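Tryptophan synthase alpha chain (Aquifex aeolicus, PDB 2EKC) probably catalyses the aldol cleavage of indoleglycerol phosphate to indole and glyceraldehyde 3-phosphate, as the alpha subunit of tryptophan synthase. Local coordinates at residues Phe37-Val40 / Leu41-Thr45; Lys195-Val198 / Glu199-Arg202; Val215-Lys218 / Glu219-Arg222. All coordinates share one frame; numbering follows the deposited sequence.

Interaction 1 (Phe37-Val40 / Leu41-Thr45); sequences FKEV and LKNGT
Leu41 and Lys42 each direct a backbone N-H to the carbonyl four residues back, Leu41 N to Phe37 O at 3.2 Å and Lys42 N to Lys38 O at 2.9 Å. They thus complete the last turns of helix 30-42, the helix of a beta-alpha-beta crossover in the TIM barrel. The end that follows is of Schellman type: Gly44 takes up a positive phi, and Thr45 N turns back to Val40 O at 3.1 Å, closing a 6→1 bond.

The side chain of Asn43 reinforces this exit. Its ND2 meets Glu39 O at 3.0 Å, a nearly straight bond (165°) with the acceptor in the amide plane. Glu39, bent at CG (chi2 64°), carries OE2 to within 2.8 Å of the same ND2, but the hydrogen is poorly aimed and that bond is weak. Inward, Phe37 and Leu41 lie on Leu88 of helix 78-91, while Val40 packs on Leu249 and Val253 of helix 246-258.

Thr45 OG1 also bonds Ser21 OG of strand 18-24, and it gives Val40 O a second donor at 2.7 Å, standing over the carbonyl plane, 66° out of it.

Interaction 2 (Lys195-Val198 / Glu199-Arg202); sequences KKKV and EEYR
Val198 and Arg202, one helical turn apart, make up the close-packed part of this contact. Arg202 N bonds Val198 O at 2.7 Å, and Tyr201 N follows with Lys197 O at 2.9 Å. The two side chains lie side by side and point the same way, the CG1 methyl of Val198 coming 3.8 Å from Arg202 NE. That alignment leads the guanidinium past the valine to Asp229 and to Phe227 O, which hold its two terminal nitrogens.

Outward the same turns carry a looser, charged surface. Lys195, bent only at its last torsion (chi4 -63°), turns NZ onto Glu199 OE2 at 2.9 Å, arriving from above the carboxylate plane, 41° out of it. Lys196 folds earlier, at chi2, and faces the other oxygen: its NZ lies 3.7 Å from Glu199 OE1, a long ion pair. One carboxylate thus serves two ammonium groups in a small i→i+3, i→i+4 salt-bridge network. With an alanine here in place of the glutamate, the ammonium groups of Lys195 and Lys196 would probably be left without their shared counter-charge and free to swing. Further round, Lys197 NZ is held by Ser158 O.

The helix, 192-204, is one of the outer helices of the barrel. Val198, Tyr201 and Arg202 rest on Val209 of strand 209-212, while Tyr201 also meets Ile163 of helix 160-169, sets its ring edge-to-face with Phe176 of strand 174-177, and bonds through OH to Thr174 OG1 and Lys207 O.

Interaction 3 (Val215-Lys218 / Glu219-Arg222); sequences VSKK and EHAR
Lys217 lays its side chain over the ring of His220, a worked case of a lysine used for its carbons rather than its charge. CB sits almost straight above the ring, 3.6 Å from the His220 centroid and 9° off the normal, a CH-pi contact. CG comes next, 3.7 Å from His220 CE1. CD dips closest, with 3.1 Å to His220 NE2, a tight approach at the far corner of the ring. Beyond it the bend at chi3 (57°) keeps the chain near that corner instead of letting it run straight outward: CE stays by His220 NE2, and NZ, at the tip, ends 3.9 Å from the same nitrogen.

Lys217 is the N-cap of helix 218-225, which follows barrel strand 209-212 in the TIM-barrel fold. Its carbonyl receives the first helical bond, Ala221 N to Lys217 O at 3.2 Å; His220 N also reaches that oxygen, weakly. The loop 215-217 thus feeds directly into the helix, and the side chain of Val215 is about 11 Å from that of Glu49, a predicted proton acceptor.

His220 bends back over this loop because its CG stands anti to the carbonyl carbon, beside the backbone N (chi1 -56°). ND1 then accepts Ser216 N at 3.1 Å, the donor tilted from the ring plane. With ND1 engaged as an acceptor beside a helix N-terminus and a lysine, the ring is likely to be neutral. Val215 CA lies in plane at the ring edge, while Val215 CG1 slides past His220 CB at 3.9 Å.

In the fold
The three contacts are local, each within one helix or at its end, and they follow one another along a single TIM barrel without touching. Interaction 1 ends a helix, interaction 2 runs through the body of one, and interaction 3 begins one. Interaction 1 is the most buried, with apolar side chains turned to two neighbouring helices and its polar bonds spent on ending the helix. Interaction 2, about 30 Å away between centres, has one face on the barrel wall and another of salt bridges. Interaction 3 lies about 17 Å from interaction 1 and 19 Å from interaction 2 between centres; more exposed than interaction 1, it relies on a histidine ring rather than ion pairs.

Interaction 1 (Phe37-Val40 / Leu41-Thr45)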
loop_
_atom_site.group_PDB
_atom_site.type_symbol
_atom_site.label_atom_id
_atom_site.label_comp_id
_atom_site.label_asym_id
_atom_site.label_seq_id
_atom_site.Cartn_x
_atom_site.Cartn_y
_atom_site.Cartn_z
ATOM N N PHE A 37 -12.721 1.669 5.382
ATOM C CA PHE A 37 -12.237 0.849 4.273
ATOM C C PHE A 37 -13.289 0.756 3.162
ATOM O O PHE A 37 -12.982 0.933 1.986
ATOM C CB PHE A 37 -11.887 -0.557 4.772
ATOM C CG PHE A 37 -10.465 -0.698 5.266
ATOM C CD1 PHE A 37 -9.396 -0.592 4.386
ATOM C CD2 PHE A 37 -10.201 -0.964 6.605
ATOM C CE1 PHE A 37 -8.078 -0.751 4.833
ATOM C CE2 PHE A 37 -8.891 -1.124 7.061
ATOM C CZ PHE A 37 -7.830 -1.019 6.172
ATOM N N LYS A 38 -14.531 0.486 3.541
ATOM C CA LYS A 38 -15.607 0.378 2.567
ATOM C C LYS A 38 -15.822 1.701 1.830
ATOM O O LYS A 38 -16.056 1.719 0.621
ATOM C CB LYS A 38 -16.899 -0.053 3.266
ATOM C CG LYS A 38 -16.863 -1.492 3.765
ATOM C CD LYS A 38 -18.141 -1.861 4.496
ATOM C CE LYS A 38 -18.181 -3.347 4.818
ATOM N NZ LYS A 38 -19.401 -3.711 5.590
ATOM N N GLU A 39 -15.713 2.804 2.560
ATOM C CA GLU A 39 -15.909 4.125 1.984
ATOM C C GLU A 39 -14.862 4.465 0.926
ATOM O O GLU A 39 -15.208 4.948 -0.156
ATOM C CB GLU A 39 -15.888 5.182 3.088
ATOM C CG GLU A 39 -16.304 6.574 2.640
ATOM C CD GLU A 39 -17.754 6.625 2.184
ATOM O OE1 GLU A 39 -18.563 5.833 2.706
ATOM O OE2 GLU A 39 -18.087 7.464 1.319
ATOM N N VAL A 40 -13.587 4.211 1.218
ATOM C CA VAL A 40 -12.546 4.534 0.243
ATOM C C VAL A 40 -12.639 3.637 -0.987
ATOM O O VAL A 40 -12.292 4.053 -2.093
ATOM C CB VAL A 40 -11.107 4.464 0.857
ATOM C CG1 VAL A 40 -11.044 5.317 2.121
ATOM C CG2 VAL A 40 -10.698 3.023 1.137
ATOM N N LEU A 41 -13.128 2.418 -0.806
ATOM C CA LEU A 41 -13.275 1.501 -1.931
ATOM C C LEU A 41 -14.430 1.950 -2.821
ATOM O O LEU A 41 -14.327 1.927 -4.049
ATOM C CB LEU A 41 -13.527 0.077 -1.430
ATOM C CG LEU A 41 -12.329 -0.588 -0.740
ATOM C CD1 LEU A 41 -12.776 -1.853 -0.041
ATOM C CD2 LEU A 41 -11.243 -0.884 -1.765
ATOM N N LYS A 42 -15.525 2.369 -2.194
ATOM C CA LYS A 42 -16.706 2.819 -2.923
ATOM C C LYS A 42 -16.449 4.110 -3.694
ATOM O O LYS A 42 -17.104 4.380 -4.705
ATOM C CB LYS A 42 -17.871 3.031 -1.949
ATOM C CG LYS A 42 -19.151 3.554 -2.591
ATOM C CD LYS A 42 -20.246 3.783 -1.553
ATOM C CE LYS A 42 -21.501 4.391 -2.177
ATOM N NZ LYS A 42 -21.220 5.691 -2.849
ATOM N N ASN A 43 -15.488 4.900 -3.231
ATOM C CA ASN A 43 -15.202 6.168 -3.877
ATOM C C ASN A 43 -14.049 6.236 -4.885
ATOM O O ASN A 43 -13.603 7.322 -5.246
ATOM C CB ASN A 43 -15.045 7.247 -2.803
ATOM C CG ASN A 43 -16.392 7.751 -2.292
ATOM O OD1 ASN A 43 -17.028 8.590 -2.926
ATOM N ND2 ASN A 43 -16.835 7.224 -1.158
ATOM N N GLY A 44 -13.561 5.089 -5.347
ATOM C CA GLY A 44 -12.513 5.140 -6.353
ATOM C C GLY A 44 -11.134 4.585 -6.070
ATOM O O GLY A 44 -10.255 4.690 -6.927
ATOM N N THR A 45 -10.922 4.010 -4.891
ATOM C CA THR A 45 -9.615 3.444 -4.566
ATOM C C THR A 45 -9.335 2.273 -5.518
ATOM O O THR A 45 -10.174 1.392 -5.695
ATOM C CB THR A 45 -9.579 2.958 -3.093
ATOM O OG1 THR A 45 -9.588 4.097 -2.219
ATOM C CG2 THR A 45 -8.340 2.128 -2.823
#

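Interaction 2 (Lys195-Val198 / Glu199-Arg202)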
loop_
_atom_site.group_PDB
_atom_site.type_symbol
_atom_site.label_atom_id
_atom_site.label_comp_id
_atom_site.label_asym_id
_atom_site.label_seq_id
_atom_site.Cartn_x
_atom_site.Cartn_y
_atom_site.Cartn_z
ATOM N N LYS A 195 10.914 12.773 -9.135
ATOM C CA LYS A 195 10.493 12.762 -10.530
ATOM C C LYS A 195 11.660 12.328 -11.417
ATOM O O LYS A 195 11.507 11.471 -12.291
ATOM C CB LYS A 195 10.005 14.151 -10.944
ATOM C CG LYS A 195 9.531 14.244 -12.384
ATOM C CD LYS A 195 8.871 15.586 -12.651
ATOM C CE LYS A 195 8.438 15.704 -14.100
ATOM N NZ LYS A 195 9.606 15.649 -15.025
ATOM N N LYS A 196 12.827 12.920 -11.187
ATOM C CA LYS A 196 14.011 12.576 -11.961
ATOM C C LYS A 196 14.417 11.125 -11.717
ATOM O O LYS A 196 14.873 10.439 -12.629
ATOM C CB LYS A 196 15.172 13.506 -11.600
ATOM C CG LYS A 196 15.056 14.908 -12.196
ATOM C CD LYS A 196 15.186 14.871 -13.722
ATOM C CE LYS A 196 15.183 16.271 -14.315
ATOM N NZ LYS A 196 15.311 16.258 -15.800
ATOM N N LYS A 197 14.250 10.660 -10.486
ATOM C CA LYS A 197 14.604 9.288 -10.157
ATOM C C LYS A 197 13.692 8.325 -10.905
ATOM O O LYS A 197 14.139 7.288 -11.397
ATOM C CB LYS A 197 14.475 9.048 -8.653
ATOM C CG LYS A 197 14.882 7.649 -8.217
ATOM C CD LYS A 197 16.344 7.576 -7.813
ATOM C CE LYS A 197 17.277 7.897 -8.956
ATOM N NZ LYS A 197 18.694 7.992 -8.500
ATOM N N VAL A 198 12.411 8.667 -10.989
ATOM C CA VAL A 198 11.460 7.813 -11.685
ATOM C C VAL A 198 11.784 7.746 -13.170
ATOM O O VAL A 198 11.639 6.693 -13.798
ATOM C CB VAL A 198 10.013 8.311 -11.502
ATOM C CG1 VAL A 198 9.070 7.495 -12.375
ATOM C CG2 VAL A 198 9.607 8.185 -10.035
ATOM N N GLU A 199 12.226 8.866 -13.732
ATOM C CA GLU A 199 12.575 8.897 -15.144
ATOM C C GLU A 199 13.713 7.905 -15.380
ATOM O O GLU A 199 13.718 7.190 -16.381
ATOM C CB GLU A 199 12.967 10.319 -15.563
ATOM C CG GLU A 199 11.916 11.354 -15.155
ATOM C CD GLU A 199 12.119 12.717 -15.788
ATOM O OE1 GLU A 199 13.283 13.137 -15.961
ATOM O OE2 GLU A 199 11.103 13.378 -16.099
ATOM N N GLU A 200 14.673 7.858 -14.455
ATOM C CA GLU A 200 15.781 6.909 -14.563
ATOM C C GLU A 200 15.188 5.512 -14.507
ATOM O O GLU A 200 15.532 4.634 -15.301
ATOM C CB GLU A 200 16.758 7.060 -13.395
ATOM C CG GLU A 200 17.803 8.143 -13.556
ATOM C CD GLU A 200 18.858 8.080 -12.463
ATOM O OE1 GLU A 200 18.564 8.499 -11.325
ATOM O OE2 GLU A 200 19.978 7.596 -12.743
ATOM N N TYR A 201 14.296 5.318 -13.541
ATOM C CA TYR A 201 13.622 4.041 -13.342
ATOM C C TYR A 201 12.958 3.604 -14.647
ATOM O O TYR A 201 13.053 2.440 -15.037
ATOM C CB TYR A 201 12.573 4.187 -12.234
ATOM C CG TYR A 201 11.632 3.013 -12.071
ATOM C CD1 TYR A 201 11.975 1.912 -11.286
ATOM C CD2 TYR A 201 10.380 3.020 -12.681
ATOM C CE1 TYR A 201 11.084 0.843 -11.110
ATOM C CE2 TYR A 201 9.486 1.965 -12.513
ATOM C CZ TYR A 201 9.840 0.885 -11.727
ATOM O OH TYR A 201 8.937 -0.136 -11.543
ATOM N N ARG A 202 12.297 4.541 -15.318
ATOM C CA ARG A 202 11.617 4.248 -16.580
ATOM C C ARG A 202 12.586 3.672 -17.599
ATOM O O ARG A 202 12.227 2.797 -18.386
ATOM C CB ARG A 202 10.987 5.514 -17.162
ATOM C CG ARG A 202 9.899 6.140 -16.305
ATOM C CD ARG A 202 8.745 5.188 -16.096
ATOM N NE ARG A 202 7.596 5.860 -15.493
ATOM C CZ ARG A 202 6.464 5.246 -15.167
ATOM N NH1 ARG A 202 6.328 3.944 -15.387
ATOM N NH2 ARG A 202 5.472 5.931 -14.616
#

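Interaction 3 (Val215-Lys218 / Glu219-Arg222)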
loop_
_atom_site.group_PDB
_atom_site.type_symbol
_atom_site.label_atom_id
_atom_site.label_comp_id
_atom_site.label_asym_id
_atom_site.label_seq_id
_atom_site.Cartn_x
_atom_site.Cartn_y
_atom_site.Cartn_z
ATOM N N VAL A 215 1.003 13.208 0.277
ATOM C CA VAL A 215 -0.140 13.405 -0.608
ATOM C C VAL A 215 -1.393 13.620 0.228
ATOM O O VAL A 215 -1.732 12.791 1.068
ATOM C CB VAL A 215 -0.362 12.188 -1.530
ATOM C CG1 VAL A 215 -1.457 12.498 -2.540
ATOM C CG2 VAL A 215 0.936 11.822 -2.235
ATOM N N SER A 216 -2.082 14.733 -0.002
ATOM C CA SER A 216 -3.294 15.034 0.751
ATOM C C SER A 216 -4.237 15.967 0.006
ATOM O O SER A 216 -5.304 16.307 0.510
ATOM C CB SER A 216 -2.927 15.661 2.099
ATOM O OG SER A 216 -2.189 16.858 1.920
ATOM N N LYS A 217 -3.844 16.380 -1.192
ATOM C CA LYS A 217 -4.663 17.288 -1.992
ATOM C C LYS A 217 -4.742 16.825 -3.440
ATOM O O LYS A 217 -3.813 16.204 -3.952
ATOM C CB LYS A 217 -4.072 18.699 -1.945
ATOM C CG LYS A 217 -4.037 19.313 -0.553
ATOM C CD LYS A 217 -3.014 20.440 -0.456
ATOM C CE LYS A 217 -3.271 21.542 -1.470
ATOM N NZ LYS A 217 -2.239 22.613 -1.374
ATOM N N LYS A 218 -5.854 17.134 -4.094
ATOM C CA LYS A 218 -6.055 16.759 -5.487
ATOM C C LYS A 218 -4.871 17.214 -6.337
ATOM O O LYS A 218 -4.430 16.497 -7.236
ATOM C CB LYS A 218 -7.342 17.386 -6.015
ATOM C CG LYS A 218 -7.587 17.168 -7.495
ATOM C CD LYS A 218 -8.844 17.894 -7.932
ATOM C CE LYS A 218 -8.979 17.908 -9.444
ATOM N NZ LYS A 218 -10.182 18.679 -9.863
ATOM N N GLU A 219 -4.362 18.407 -6.042
ATOM C CA GLU A 219 -3.224 18.965 -6.767
ATOM C C GLU A 219 -2.013 18.050 -6.659
ATOM O O GLU A 219 -1.259 17.890 -7.620
ATOM C CB GLU A 219 -2.858 20.346 -6.212
ATOM C CG GLU A 219 -3.783 21.479 -6.643
ATOM C CD GLU A 219 -5.244 21.215 -6.317
ATOM O OE1 GLU A 219 -5.548 20.898 -5.146
ATOM O OE2 GLU A 219 -6.088 21.334 -7.234
ATOM N N HIS A 220 -1.825 17.460 -5.481
ATOM C CA HIS A 220 -0.699 16.561 -5.245
ATOM C C HIS A 220 -0.822 15.332 -6.135
ATOM O O HIS A 220 0.148 14.905 -6.762
ATOM C CB HIS A 220 -0.660 16.114 -3.778
ATOM C CG HIS A 220 -0.606 17.239 -2.793
ATOM N ND1 HIS A 220 -0.588 17.030 -1.431
ATOM C CD2 HIS A 220 -0.571 18.583 -2.968
ATOM C CE1 HIS A 220 -0.545 18.195 -0.809
ATOM N NE2 HIS A 220 -0.533 19.153 -1.719
ATOM N N ALA A 221 -2.022 14.762 -6.178
ATOM C CA ALA A 221 -2.284 13.580 -6.989
ATOM C C ALA A 221 -2.009 13.873 -8.458
ATOM O O ALA A 221 -1.342 13.101 -9.139
ATOM C CB ALA A 221 -3.729 13.134 -6.807
ATOM N N ARG A 222 -2.534 14.997 -8.938
ATOM C CA ARG A 222 -2.345 15.409 -10.327
ATOM C C ARG A 222 -0.859 15.555 -10.656
ATOM O O ARG A 222 -0.390 15.043 -11.670
ATOM C CB ARG A 222 -3.076 16.735 -10.571
ATOM C CG ARG A 222 -2.859 17.320 -11.964
ATOM C CD ARG A 222 -3.397 16.403 -13.053
ATOM N NE ARG A 222 -4.858 16.354 -13.067
ATOM C CZ ARG A 222 -5.568 15.525 -13.825
ATOM N NH1 ARG A 222 -4.953 14.671 -14.635
ATOM N NH2 ARG A 222 -6.891 15.548 -13.778
#